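Local coordinates for Tll0287 protein (Thermosynechococcus elongatus, PDB 5B82) that binds a covalently attached heme c with histidine and cysteine as axial iron ligands in a PAS-like domain, consistent with a redox or sensory role, at residues K33-I38 and V129-R134; I46-T51 and T63-C68; N82-R87 and V178-I183; R133-Q138 and D171-Y176. All coordinates share one frame; numbering follows the deposited sequence.

Contact 1 (K33-I38 and V129-R134); sequences KVVTAI and VHYFRR
Apolar packing between Tyr131 and three residues of the helix, Val34, Val35 and Ile38, makes up most of this contact. Val35 crosses the tyrosine at about a right angle and lays CG2 over one face of the ring in a CH-pi contact, 4.2 Å from the ring centroid. Ile38 comes to the ring edge, CB lying 4.0 Å from Tyr131 CE2, while Val34 CG1 reaches Tyr131 CD2 obliquely at 3.7 Å. With CG anti to the backbone N (chi1 175°), the ring extends from the strand in among these side chains. Farther along, Ile38 CG2 rests on the aliphatic base of Arg133, 3.9 Å from its CB, whereas the guanidinium of Arg133 turns to a salt bridge with Glu39.

Helix 28-49 packs on the antiparallel sheet of the PAS-like fold, the axis of 33-38 inclined by 29° to strand segment 129-134. Val34 also touches Trp84, and Ile38 also touches Tyr176 and Val178 of the adjacent strand.

The polar link is indirect. A water in the plane of the Tyr131 ring accepts a hydrogen bond from Tyr131 OH at 2.6 Å and donates one to Val35 O at 2.9 Å, tying the phenol to the helix backbone.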
# COMPACT_ATOMS: atom_id res chain seq x y z
N LYS A 33 -4.61 -8.14 -15.91
CA LYS A 33 -5.50 -7.12 -15.39
C LYS A 33 -5.17 -6.78 -13.94
O LYS A 33 -5.20 -5.61 -13.53
CB LYS A 33 -6.97 -7.56 -15.52
CG LYS A 33 -7.94 -6.55 -14.94
CD LYS A 33 -9.37 -6.80 -15.36
CE LYS A 33 -10.22 -5.57 -15.03
NZ LYS A 33 -11.64 -5.70 -15.44
N VAL A 34 -4.85 -7.81 -13.15
CA VAL A 34 -4.40 -7.56 -11.77
C VAL A 34 -3.10 -6.72 -11.74
O VAL A 34 -3.03 -5.70 -11.03
CB VAL A 34 -4.18 -8.86 -10.98
CG1 VAL A 34 -3.46 -8.57 -9.65
CG2 VAL A 34 -5.50 -9.57 -10.71
N VAL A 35 -2.09 -7.16 -12.50
CA VAL A 35 -0.83 -6.37 -12.52
C VAL A 35 -1.05 -4.90 -12.90
O VAL A 35 -0.55 -3.95 -12.24
CB VAL A 35 0.23 -7.03 -13.45
CG1 VAL A 35 1.47 -6.14 -13.62
CG2 VAL A 35 0.62 -8.43 -12.92
N THR A 36 -1.83 -4.70 -13.96
CA THR A 36 -2.12 -3.36 -14.44
C THR A 36 -2.87 -2.53 -13.41
O THR A 36 -2.51 -1.38 -13.15
CB THR A 36 -2.91 -3.36 -15.75
OG1 THR A 36 -2.13 -4.02 -16.77
CG2 THR A 36 -3.18 -1.93 -16.21
N ALA A 37 -3.92 -3.11 -12.82
CA ALA A 37 -4.72 -2.40 -11.83
C ALA A 37 -3.87 -1.94 -10.66
O ALA A 37 -3.96 -0.78 -10.22
CB ALA A 37 -5.87 -3.30 -11.33
N ILE A 38 -3.04 -2.85 -10.14
CA ILE A 38 -2.19 -2.49 -9.01
C ILE A 38 -1.18 -1.40 -9.38
O ILE A 38 -0.98 -0.43 -8.63
CB ILE A 38 -1.47 -3.72 -8.43
CG1 ILE A 38 -2.51 -4.68 -7.84
CG2 ILE A 38 -0.48 -3.30 -7.34
CD1 ILE A 38 -3.50 -4.00 -6.91
N VAL A 129 -4.86 -17.59 -6.27
CA VAL A 129 -3.69 -16.86 -6.80
C VAL A 129 -3.52 -15.54 -6.05
O VAL A 129 -4.47 -14.78 -5.89
CB VAL A 129 -3.86 -16.57 -8.30
CG1 VAL A 129 -2.60 -16.01 -8.86
CG2 VAL A 129 -4.22 -17.83 -9.05
N HIS A 130 -2.29 -15.27 -5.59
CA HIS A 130 -2.02 -14.10 -4.77
C HIS A 130 -0.91 -13.29 -5.43
O HIS A 130 0.15 -13.83 -5.72
CB HIS A 130 -1.54 -14.50 -3.38
CG HIS A 130 -2.39 -15.53 -2.70
ND1 HIS A 130 -3.41 -15.21 -1.84
CD2 HIS A 130 -2.34 -16.88 -2.73
CE1 HIS A 130 -3.97 -16.31 -1.37
NE2 HIS A 130 -3.33 -17.35 -1.90
N TYR A 131 -1.16 -12.00 -5.65
CA TYR A 131 -0.15 -11.13 -6.23
C TYR A 131 0.21 -10.08 -5.20
O TYR A 131 -0.68 -9.51 -4.55
CB TYR A 131 -0.70 -10.46 -7.49
CG TYR A 131 0.21 -9.42 -8.14
CD1 TYR A 131 1.35 -9.79 -8.85
CD2 TYR A 131 -0.10 -8.06 -8.09
CE1 TYR A 131 2.16 -8.85 -9.48
CE2 TYR A 131 0.72 -7.10 -8.73
CZ TYR A 131 1.84 -7.51 -9.42
OH TYR A 131 2.65 -6.56 -10.04
N PHE A 132 1.51 -9.84 -5.05
CA PHE A 132 2.01 -8.85 -4.11
C PHE A 132 2.92 -7.90 -4.87
O PHE A 132 3.70 -8.32 -5.71
CB PHE A 132 2.82 -9.52 -3.00
CG PHE A 132 2.03 -10.56 -2.22
CD1 PHE A 132 1.27 -10.19 -1.13
CD2 PHE A 132 2.06 -11.89 -2.60
CE1 PHE A 132 0.52 -11.15 -0.41
CE2 PHE A 132 1.33 -12.86 -1.89
CZ PHE A 132 0.56 -12.48 -0.80
N ARG A 133 2.83 -6.62 -4.55
CA ARG A 133 3.67 -5.63 -5.22
C ARG A 133 4.20 -4.67 -4.17
O ARG A 133 3.43 -4.05 -3.42
CB ARG A 133 2.87 -4.92 -6.32
CG ARG A 133 3.75 -4.14 -7.36
CD ARG A 133 3.91 -2.69 -6.99
NE ARG A 133 4.59 -1.93 -8.04
CZ ARG A 133 5.90 -1.67 -8.06
NH1 ARG A 133 6.67 -2.11 -7.07
NH2 ARG A 133 6.43 -0.96 -9.05
N ARG A 134 5.52 -4.56 -4.08
CA ARG A 134 6.12 -3.72 -3.05
C ARG A 134 5.77 -2.24 -3.22
O ARG A 134 5.55 -1.74 -4.32
CB ARG A 134 7.64 -3.93 -2.98
CG ARG A 134 8.46 -2.91 -3.75
CD ARG A 134 9.95 -3.29 -3.83
NE ARG A 134 10.73 -2.96 -2.65
CZ ARG A 134 11.55 -3.81 -2.03
NH1 ARG A 134 11.70 -5.05 -2.48
NH2 ARG A 134 12.24 -3.41 -0.96
O HOH W 1 1.57 -4.19 -10.33

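Contact 2 (I46-T51 and T63-C68); sequences IGLAST and TFKAVC. With HEC (heme c), chain B.
The ammonium nitrogen of Lys65 is gripped by two oxygens of segment 46-51, Leu48 O at 2.5 Å from NZ, an unusually short distance, and Thr51 OG1 at 2.7 Å from NZ. The first bond lies in the carbonyl plane of Leu48, on a lone pair. Lys65 is fully extended, with CG anti to the backbone N (chi1 173°), and this length carries NZ across to Leu48 and Thr51; Thr51 crosses the end of the chain at about a right angle. The lysine charge, close to the C-terminal part of helix 28-49, would probably interact favourably with its dipole.

Next to this polar clasp, side-chain packing takes over. Leu48 CD1 covers Val67 O at 3.5 Å, a buried carbonyl oxygen without a hydrogen-bond partner in the model. Val67 CG1 and Ala49 CB form an apolar pair at 4.0 Å, and both residues turn to the heme as well: Ala49 CB touches the CBB atom of one thioether arm, while Val67 CG2 lies 3.6 Å from CBC of the other. The carbonyl oxygens of Thr63 and Lys65 also approach CBC.

One residue beyond Val67, Cys68 SG binds the iron at 2.1 Å, and His145 supplies the other axial ligand. The two segments thus wall the side of the heme pocket that carries the two vinyl-derived arms, fixed covalently by Cys141 and Cys144, and the loop delivers the cysteine sulfur ligand of an unusual His/Cys-ligated c-type heme.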
# COMPACT_ATOMS: atom_id res chain seq x y z
N ILE A 46 1.42 7.95 -6.15
CA ILE A 46 2.61 8.75 -6.43
C ILE A 46 2.23 10.11 -7.01
O ILE A 46 2.80 11.15 -6.63
CB ILE A 46 3.55 7.99 -7.37
CG1 ILE A 46 4.27 6.89 -6.59
CG2 ILE A 46 4.55 8.93 -8.02
CD1 ILE A 46 4.89 5.82 -7.46
N GLY A 47 1.25 10.10 -7.90
CA GLY A 47 0.74 11.31 -8.50
C GLY A 47 0.12 12.26 -7.50
O GLY A 47 0.37 13.46 -7.57
N LEU A 48 -0.68 11.74 -6.58
CA LEU A 48 -1.29 12.63 -5.58
C LEU A 48 -0.23 13.23 -4.65
O LEU A 48 -0.27 14.41 -4.31
CB LEU A 48 -2.37 11.90 -4.78
CG LEU A 48 -3.60 11.53 -5.61
CD1 LEU A 48 -4.59 10.67 -4.82
CD2 LEU A 48 -4.27 12.80 -6.11
N ALA A 49 0.74 12.41 -4.25
CA ALA A 49 1.78 12.89 -3.35
C ALA A 49 2.79 13.82 -4.01
O ALA A 49 3.46 14.59 -3.32
CB ALA A 49 2.51 11.71 -2.71
N SER A 50 2.90 13.77 -5.34
CA SER A 50 3.97 14.48 -6.06
C SER A 50 4.09 15.99 -5.83
O SER A 50 5.17 16.55 -5.99
CB SER A 50 3.89 14.20 -7.57
OG SER A 50 2.81 14.91 -8.16
N THR A 51 2.99 16.64 -5.48
CA THR A 51 3.02 18.09 -5.29
C THR A 51 3.65 18.51 -3.97
O THR A 51 3.89 19.69 -3.74
CB THR A 51 1.61 18.71 -5.37
OG1 THR A 51 0.71 17.94 -4.56
CG2 THR A 51 1.12 18.71 -6.80
N THR A 63 -0.69 19.60 3.32
CA THR A 63 -0.71 18.28 3.94
C THR A 63 -2.11 17.79 4.29
O THR A 63 -2.30 16.60 4.54
CB THR A 63 0.20 18.20 5.19
OG1 THR A 63 -0.26 19.12 6.19
CG2 THR A 63 1.64 18.51 4.83
N PHE A 64 -3.10 18.69 4.30
CA PHE A 64 -4.49 18.28 4.50
C PHE A 64 -5.10 17.69 3.24
O PHE A 64 -6.27 17.34 3.21
CB PHE A 64 -5.35 19.45 4.97
CG PHE A 64 -4.99 19.95 6.34
CD1 PHE A 64 -5.39 19.26 7.47
CD2 PHE A 64 -4.26 21.11 6.50
CE1 PHE A 64 -5.07 19.72 8.72
CE2 PHE A 64 -3.93 21.58 7.76
CZ PHE A 64 -4.34 20.87 8.87
N LYS A 65 -4.29 17.61 2.18
CA LYS A 65 -4.70 17.00 0.92
C LYS A 65 -4.86 15.49 1.09
O LYS A 65 -4.07 14.84 1.77
CB LYS A 65 -3.64 17.29 -0.14
CG LYS A 65 -3.81 16.60 -1.48
CD LYS A 65 -2.59 16.87 -2.37
CE LYS A 65 -2.78 16.33 -3.79
NZ LYS A 65 -1.58 16.56 -4.65
N ALA A 66 -5.90 14.93 0.47
CA ALA A 66 -6.11 13.49 0.48
C ALA A 66 -5.10 12.84 -0.46
O ALA A 66 -5.00 13.20 -1.64
CB ALA A 66 -7.53 13.15 0.06
N VAL A 67 -4.34 11.90 0.06
CA VAL A 67 -3.35 11.23 -0.75
C VAL A 67 -3.60 9.72 -0.73
O VAL A 67 -3.83 9.11 -1.78
CB VAL A 67 -1.92 11.59 -0.29
CG1 VAL A 67 -0.90 10.63 -0.90
CG2 VAL A 67 -1.60 13.06 -0.64
N CYS A 68 -3.59 9.13 0.46
CA CYS A 68 -3.66 7.68 0.57
C CYS A 68 -5.08 7.11 0.77
O CYS A 68 -5.35 5.99 0.37
CB CYS A 68 -2.70 7.19 1.66
SG CYS A 68 -0.93 7.41 1.28
FE HEC B . 0.36 7.40 2.96
CHA HEC B . -1.70 5.14 4.44
CHB HEC B . 2.16 4.75 1.56
CHC HEC B . 2.31 9.57 1.25
CHD HEC B . -1.14 10.00 4.64
NA HEC B . 0.29 5.33 3.05
C1A HEC B . -0.74 4.61 3.62
C2A HEC B . -0.62 3.23 3.22
C3A HEC B . 0.45 3.13 2.42
C4A HEC B . 1.05 4.44 2.30
CMA HEC B . 1.00 1.87 1.73
CAA HEC B . -1.57 2.07 3.62
CBA HEC B . -1.00 1.22 4.75
CGA HEC B . -1.24 1.88 6.08
O1A HEC B . -0.25 2.25 6.76
O2A HEC B . -2.42 2.08 6.45
NB HEC B . 1.94 7.18 1.68
C1B HEC B . 2.50 6.02 1.18
C2B HEC B . 3.50 6.37 0.19
C3B HEC B . 3.54 7.70 0.11
C4B HEC B . 2.56 8.24 1.03
CMB HEC B . 4.39 5.37 -0.59
CAB HEC B . 4.46 8.54 -0.81
CBB HEC B . 4.09 8.32 -2.30
NC HEC B . 0.57 9.41 2.98
C1C HEC B . 1.41 10.11 2.14
C2C HEC B . 1.06 11.51 2.25
C3C HEC B . 0.21 11.65 3.28
C4C HEC B . -0.18 10.32 3.69
CMC HEC B . 1.92 12.64 1.61
CAC HEC B . -0.36 12.97 3.87
CBC HEC B . -1.11 13.87 2.86
ND HEC B . -1.12 7.55 4.37
C1D HEC B . -1.68 8.74 4.82
C2D HEC B . -2.92 8.45 5.51
C3D HEC B . -3.07 6.94 5.45
C4D HEC B . -1.92 6.46 4.73
CMD HEC B . -3.89 9.45 6.18
CAD HEC B . -4.22 6.07 6.00
CBD HEC B . -5.24 6.00 4.87
CGD HEC B . -6.35 5.02 5.19
O1D HEC B . -7.11 5.25 6.16
O2D HEC B . -6.47 4.02 4.45

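Contact 3 (N82-R87 and V178-I183); sequences NGWQVR and VTIPQI
An antiparallel strand pairing at one margin of the sheet joins Gln85 to Thr179 and Val86 to Val178, where the outermost strand 85-89 lies against strand 172-181. Gln85 and Thr179 are a hydrogen-bonded pair: Gln85 N donates to Thr179 O at 3.0 Å and Thr179 N to Gln85 O at 2.8 Å, with N-H...O angles of 162° and 160°. Val86 and Val178 form the neighbouring non-hydrogen-bonded pair, and Val178 CA adds a CA-H...O contact to Gln85 O at 3.1 Å.

The two faces differ in character. On one, the side chains of Gln85 and Thr179 run side by side, the amide end of the glutamine lying along Thr179 CB and CG2, while Thr179 OG1 bonds His130 on the next strand. On the other, Val86 CG2 and Val178 CG2 meet at 4.1 Å. In the antiparallel sheet of the PAS-like fold, strand 172-181 is an inner strand, pairing with 128-136 along its other edge; the helices 28-49 and 69-82 pack on the face bearing the valines.

Gly83, with positive phi (71°), leads out of helix 69-82 toward strand 85-89. Its carbonyl oxygen lies 3.4 Å from Pro181 CD. Trp84 follows, its indole beside Ile180 with Trp84 CD1 4.1 Å from Ile180 CG1, and Trp84 CB rests against Val178 CG1. Asn82 CB sits over the centre of one indole face, 3.3 Å above the plane, and Trp84 NE1 bonds Glu30 of helix 28-49.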
# COMPACT_ATOMS: atom_id res chain seq x y z
N ASN A 82 -14.17 -6.78 -9.35
CA ASN A 82 -13.54 -7.93 -9.99
C ASN A 82 -13.72 -9.28 -9.27
O ASN A 82 -13.34 -10.33 -9.81
CB ASN A 82 -12.06 -7.65 -10.23
CG ASN A 82 -11.84 -6.60 -11.29
OD1 ASN A 82 -11.87 -6.88 -12.49
ND2 ASN A 82 -11.62 -5.36 -10.86
N GLY A 83 -14.29 -9.26 -8.08
CA GLY A 83 -14.38 -10.47 -7.29
C GLY A 83 -13.01 -10.88 -6.76
O GLY A 83 -12.74 -12.08 -6.59
N TRP A 84 -12.15 -9.90 -6.53
CA TRP A 84 -10.85 -10.14 -5.92
C TRP A 84 -10.89 -9.67 -4.48
O TRP A 84 -11.81 -8.98 -4.07
CB TRP A 84 -9.75 -9.34 -6.65
CG TRP A 84 -9.65 -9.60 -8.12
CD1 TRP A 84 -10.06 -10.72 -8.79
CD2 TRP A 84 -9.10 -8.72 -9.12
NE1 TRP A 84 -9.79 -10.59 -10.13
CE2 TRP A 84 -9.21 -9.37 -10.36
CE3 TRP A 84 -8.53 -7.44 -9.07
CZ2 TRP A 84 -8.77 -8.79 -11.55
CZ3 TRP A 84 -8.09 -6.86 -10.26
CH2 TRP A 84 -8.21 -7.54 -11.48
N GLN A 85 -9.88 -10.05 -3.70
CA GLN A 85 -9.58 -9.35 -2.46
C GLN A 85 -8.39 -8.46 -2.79
O GLN A 85 -7.44 -8.93 -3.39
CB GLN A 85 -9.20 -10.34 -1.37
CG GLN A 85 -10.36 -11.23 -0.94
CD GLN A 85 -9.90 -12.61 -0.56
OE1 GLN A 85 -9.06 -12.78 0.33
NE2 GLN A 85 -10.44 -13.62 -1.24
N VAL A 86 -8.47 -7.19 -2.42
CA VAL A 86 -7.38 -6.24 -2.67
C VAL A 86 -7.16 -5.44 -1.40
O VAL A 86 -8.12 -4.92 -0.83
CB VAL A 86 -7.72 -5.25 -3.81
CG1 VAL A 86 -6.55 -4.25 -4.04
CG2 VAL A 86 -8.07 -6.01 -5.07
N ARG A 87 -5.92 -5.36 -0.95
CA ARG A 87 -5.63 -4.73 0.33
C ARG A 87 -4.17 -4.28 0.44
O ARG A 87 -3.25 -5.00 0.04
CB ARG A 87 -5.91 -5.73 1.46
CG ARG A 87 -5.90 -5.12 2.85
CD ARG A 87 -6.43 -6.13 3.87
NE ARG A 87 -5.48 -7.21 4.13
CZ ARG A 87 -4.65 -7.24 5.16
NH1 ARG A 87 -4.64 -6.24 6.05
NH2 ARG A 87 -3.83 -8.26 5.32
N VAL A 178 -3.20 -8.84 -3.58
CA VAL A 178 -4.43 -9.21 -4.27
C VAL A 178 -4.61 -10.72 -4.25
O VAL A 178 -3.65 -11.46 -4.42
CB VAL A 178 -4.41 -8.75 -5.74
CG1 VAL A 178 -5.67 -9.19 -6.46
CG2 VAL A 178 -4.23 -7.24 -5.81
N THR A 179 -5.84 -11.17 -4.05
CA THR A 179 -6.15 -12.59 -4.16
C THR A 179 -7.25 -12.83 -5.19
O THR A 179 -8.31 -12.22 -5.13
CB THR A 179 -6.58 -13.20 -2.82
OG1 THR A 179 -5.48 -13.19 -1.91
CG2 THR A 179 -7.04 -14.65 -3.01
N ILE A 180 -6.97 -13.72 -6.14
CA ILE A 180 -8.02 -14.26 -7.00
C ILE A 180 -8.44 -15.60 -6.39
O ILE A 180 -7.73 -16.60 -6.54
CB ILE A 180 -7.55 -14.48 -8.44
CG1 ILE A 180 -6.85 -13.23 -8.99
CG2 ILE A 180 -8.75 -14.87 -9.32
CD1 ILE A 180 -6.26 -13.44 -10.37
N PRO A 181 -9.57 -15.62 -5.70
CA PRO A 181 -9.98 -16.81 -4.92
C PRO A 181 -10.10 -18.07 -5.77
O PRO A 181 -10.45 -17.99 -6.94
CB PRO A 181 -11.34 -16.41 -4.36
CG PRO A 181 -11.82 -15.32 -5.23
CD PRO A 181 -10.60 -14.57 -5.67
N GLN A 182 -9.77 -19.22 -5.18
CA GLN A 182 -9.92 -20.52 -5.83
C GLN A 182 -11.37 -20.78 -6.24
O GLN A 182 -11.64 -21.23 -7.36
CB GLN A 182 -9.43 -21.62 -4.88
CG GLN A 182 -9.44 -23.02 -5.46
CD GLN A 182 -8.10 -23.44 -6.06
OE1 GLN A 182 -8.00 -23.64 -7.27
NE2 GLN A 182 -7.08 -23.59 -5.22
N ILE A 183 -12.31 -20.52 -5.34
CA ILE A 183 -13.74 -20.64 -5.65
C ILE A 183 -14.38 -19.28 -5.94
O ILE A 183 -14.37 -18.39 -5.09
CB ILE A 183 -14.53 -21.30 -4.49
CG1 ILE A 183 -13.86 -22.61 -4.07
CG2 ILE A 183 -15.96 -21.53 -4.90
CD1 ILE A 183 -13.63 -23.56 -5.21

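Contact 4 (R133-Q138 and D171-Y176). With HEC (heme c), chain B.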
# COMPACT_ATOMS: atom_id res chain seq x y z
N ARG A 133 2.83 -6.62 -4.55
CA ARG A 133 3.67 -5.63 -5.22
C ARG A 133 4.20 -4.67 -4.17
O ARG A 133 3.43 -4.05 -3.42
CB ARG A 133 2.87 -4.92 -6.32
CG ARG A 133 3.75 -4.14 -7.36
CD ARG A 133 3.91 -2.69 -6.99
NE ARG A 133 4.59 -1.93 -8.04
CZ ARG A 133 5.90 -1.67 -8.06
NH1 ARG A 133 6.67 -2.11 -7.07
NH2 ARG A 133 6.43 -0.96 -9.05
N ARG A 134 5.52 -4.56 -4.08
CA ARG A 134 6.12 -3.72 -3.05
C ARG A 134 5.77 -2.24 -3.22
O ARG A 134 5.55 -1.74 -4.32
CB ARG A 134 7.64 -3.93 -2.98
CG ARG A 134 8.46 -2.91 -3.75
CD ARG A 134 9.95 -3.29 -3.83
NE ARG A 134 10.73 -2.96 -2.65
CZ ARG A 134 11.55 -3.81 -2.03
NH1 ARG A 134 11.70 -5.05 -2.48
NH2 ARG A 134 12.24 -3.41 -0.96
N ILE A 135 5.71 -1.54 -2.09
CA ILE A 135 5.57 -0.10 -2.05
C ILE A 135 6.81 0.48 -1.37
O ILE A 135 7.10 0.14 -0.22
CB ILE A 135 4.34 0.32 -1.24
CG1 ILE A 135 3.07 -0.24 -1.87
CG2 ILE A 135 4.24 1.85 -1.16
CD1 ILE A 135 1.87 -0.28 -0.95
N ASP A 136 7.53 1.34 -2.06
CA ASP A 136 8.71 1.96 -1.47
C ASP A 136 8.41 3.39 -1.04
O ASP A 136 7.42 3.98 -1.46
CB ASP A 136 9.91 1.90 -2.42
CG ASP A 136 10.47 0.49 -2.58
OD1 ASP A 136 10.39 -0.31 -1.62
OD2 ASP A 136 10.99 0.18 -3.68
N VAL A 137 9.27 3.94 -0.20
CA VAL A 137 9.10 5.30 0.29
C VAL A 137 9.84 6.28 -0.62
O VAL A 137 11.04 6.13 -0.81
CB VAL A 137 9.64 5.43 1.71
CG1 VAL A 137 9.59 6.88 2.18
CG2 VAL A 137 8.86 4.53 2.66
N GLN A 138 9.14 7.26 -1.19
CA GLN A 138 9.78 8.40 -1.86
C GLN A 138 9.80 9.64 -0.96
O GLN A 138 9.18 9.64 0.11
CB GLN A 138 9.10 8.76 -3.18
CG GLN A 138 9.26 7.71 -4.27
CD GLN A 138 8.17 6.68 -4.24
OE1 GLN A 138 7.01 7.02 -3.98
NE2 GLN A 138 8.52 5.42 -4.47
N ASP A 171 13.11 3.25 1.91
CA ASP A 171 12.59 2.22 2.81
C ASP A 171 11.48 1.39 2.17
O ASP A 171 10.77 1.87 1.28
CB ASP A 171 12.02 2.85 4.08
CG ASP A 171 13.09 3.33 5.03
OD1 ASP A 171 14.27 3.33 4.63
OD2 ASP A 171 12.74 3.71 6.17
N LEU A 172 11.29 0.17 2.66
CA LEU A 172 10.11 -0.61 2.30
C LEU A 172 8.91 -0.12 3.11
O LEU A 172 8.89 -0.24 4.34
CB LEU A 172 10.34 -2.09 2.55
CG LEU A 172 9.12 -2.99 2.36
CD1 LEU A 172 8.67 -2.99 0.90
CD2 LEU A 172 9.43 -4.39 2.85
N ARG A 173 7.91 0.44 2.43
CA ARG A 173 6.74 1.01 3.08
C ARG A 173 5.71 -0.05 3.46
O ARG A 173 5.07 0.02 4.51
CB ARG A 173 6.08 2.04 2.16
CG ARG A 173 4.74 2.55 2.65
CD ARG A 173 4.91 3.48 3.85
NE ARG A 173 3.60 3.94 4.33
CZ ARG A 173 2.86 3.30 5.23
NH1 ARG A 173 3.30 2.17 5.76
NH2 ARG A 173 1.68 3.79 5.59
N GLY A 174 5.55 -1.03 2.57
CA GLY A 174 4.53 -2.05 2.68
C GLY A 174 4.35 -2.66 1.31
O GLY A 174 5.27 -2.66 0.49
N MET A 175 3.15 -3.16 1.03
CA MET A 175 2.88 -3.83 -0.24
C MET A 175 1.41 -3.77 -0.58
O MET A 175 0.58 -3.54 0.31
CB MET A 175 3.33 -5.28 -0.18
CG MET A 175 2.43 -6.18 0.68
SD MET A 175 3.16 -7.80 0.90
CE MET A 175 1.92 -8.55 1.99
N TYR A 176 1.09 -3.96 -1.86
CA TYR A 176 -0.29 -4.28 -2.25
C TYR A 176 -0.43 -5.79 -2.26
O TYR A 176 0.52 -6.49 -2.61
CB TYR A 176 -0.63 -3.75 -3.64
CG TYR A 176 -0.35 -2.28 -3.82
CD1 TYR A 176 -1.27 -1.31 -3.42
CD2 TYR A 176 0.83 -1.85 -4.40
CE1 TYR A 176 -1.00 0.04 -3.57
CE2 TYR A 176 1.10 -0.51 -4.57
CZ TYR A 176 0.19 0.43 -4.15
OH TYR A 176 0.47 1.76 -4.32
FE HEC B . 0.36 7.40 2.96
CHA HEC B . -1.70 5.14 4.44
CHB HEC B . 2.16 4.75 1.56
CHC HEC B . 2.31 9.57 1.25
CHD HEC B . -1.14 10.00 4.64
NA HEC B . 0.29 5.33 3.05
C1A HEC B . -0.74 4.61 3.62
C2A HEC B . -0.62 3.23 3.22
C3A HEC B . 0.45 3.13 2.42
C4A HEC B . 1.05 4.44 2.30
CMA HEC B . 1.00 1.87 1.73
CAA HEC B . -1.57 2.07 3.62
CBA HEC B . -1.00 1.22 4.75
CGA HEC B . -1.24 1.88 6.08
O1A HEC B . -0.25 2.25 6.76
O2A HEC B . -2.42 2.08 6.45
NB HEC B . 1.94 7.18 1.68
C1B HEC B . 2.50 6.02 1.18
C2B HEC B . 3.50 6.37 0.19
C3B HEC B . 3.54 7.70 0.11
C4B HEC B . 2.56 8.24 1.03
CMB HEC B . 4.39 5.37 -0.59
CAB HEC B . 4.46 8.54 -0.81
CBB HEC B . 4.09 8.32 -2.30
NC HEC B . 0.57 9.41 2.98
C1C HEC B . 1.41 10.11 2.14
C2C HEC B . 1.06 11.51 2.25
C3C HEC B . 0.21 11.65 3.28
C4C HEC B . -0.18 10.32 3.69
CMC HEC B . 1.92 12.64 1.61
CAC HEC B . -0.36 12.97 3.87
CBC HEC B . -1.11 13.87 2.86
ND HEC B . -1.12 7.55 4.37
C1D HEC B . -1.68 8.74 4.82
C2D HEC B . -2.92 8.45 5.51
C3D HEC B . -3.07 6.94 5.45
C4D HEC B . -1.92 6.46 4.73
CMD HEC B . -3.89 9.45 6.18
CAD HEC B . -4.22 6.07 6.00
CBD HEC B . -5.24 6.00 4.87
CGD HEC B . -6.35 5.02 5.19
O1D HEC B . -7.11 5.25 6.16
O2D HEC B . -6.47 4.02 4.45
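Ile135 and Tyr176 meet because both first torsions, -61° and -53°, set CG1 and CG respectively anti to the carbonyl carbon. The isoleucine then crosses the phenol at about a right angle, with CD1 over the centre of one ring face in a CH-pi contact, 3.7 Å from the centroid, and CG1 3.4 Å from Tyr176 CE2. Ile135 CD1 also touches the heme methyl CMA at 3.5 Å, while Tyr176 OH bonds Asp42 and Arg45 of helix 28-49.

The antiparallel pairing is regular from Arg133 with Tyr176 to Ile135 with Gly174, and then a classic beta bulge sets Arg173 and Gly174 both opposite Ile135. Ile135 O takes a 2.8 Å bond from Arg173 N and a weak, longer one from Gly174 N. Beyond the bulge, Val137 N donates to Asp171 O at 3.0 Å. On the strand 128-136 side, Arg134 NE meets Asp136 OD1 almost straight at 2.9 Å in a salt bridge, with Leu172 CD1 over one face of the guanidinium.

Through the bulge, Arg173 sends its side chain to the heme. Bent at chi2 (72°), it brings its guanidinium over the porphyrin, on the side away from Cys68, with C3A under one guanidinium face, and NH2 donates to propionate oxygen O1A at 2.7 Å. Arg173 NH1 bonds Lys92 O, which helps fix the group's rotation. The arginine's charge probably stabilises the ionised propionate and, lying beside the axial ligand His145, may influence the electrostatics of the heme iron.

How the contacts relate
Contacts 1, 3 and 4 all involve one antiparallel sheet. Contact 3 pairs strand 172-181 with edge strand 85-89 and contact 4 pairs it with strand 128-136, their centres about 20 Å apart. Contact 1 lays helix 28-49 on the sheet face that bears Tyr131, Tyr176 and Val178, and meets contact 3 where Val34 CG2 lies 3.5 Å from Trp84 CZ2, and contact 4 where Ile38 CG2 lies 3.5 Å from Tyr176 CD2. The same helix runs on to contact 2, centred about 22 Å from contact 1. Contacts 2 and 4 both touch the heme, one supplying the Cys68 ligand, the other the propionate partner Arg173; Ile46 packs on Gln138 between them.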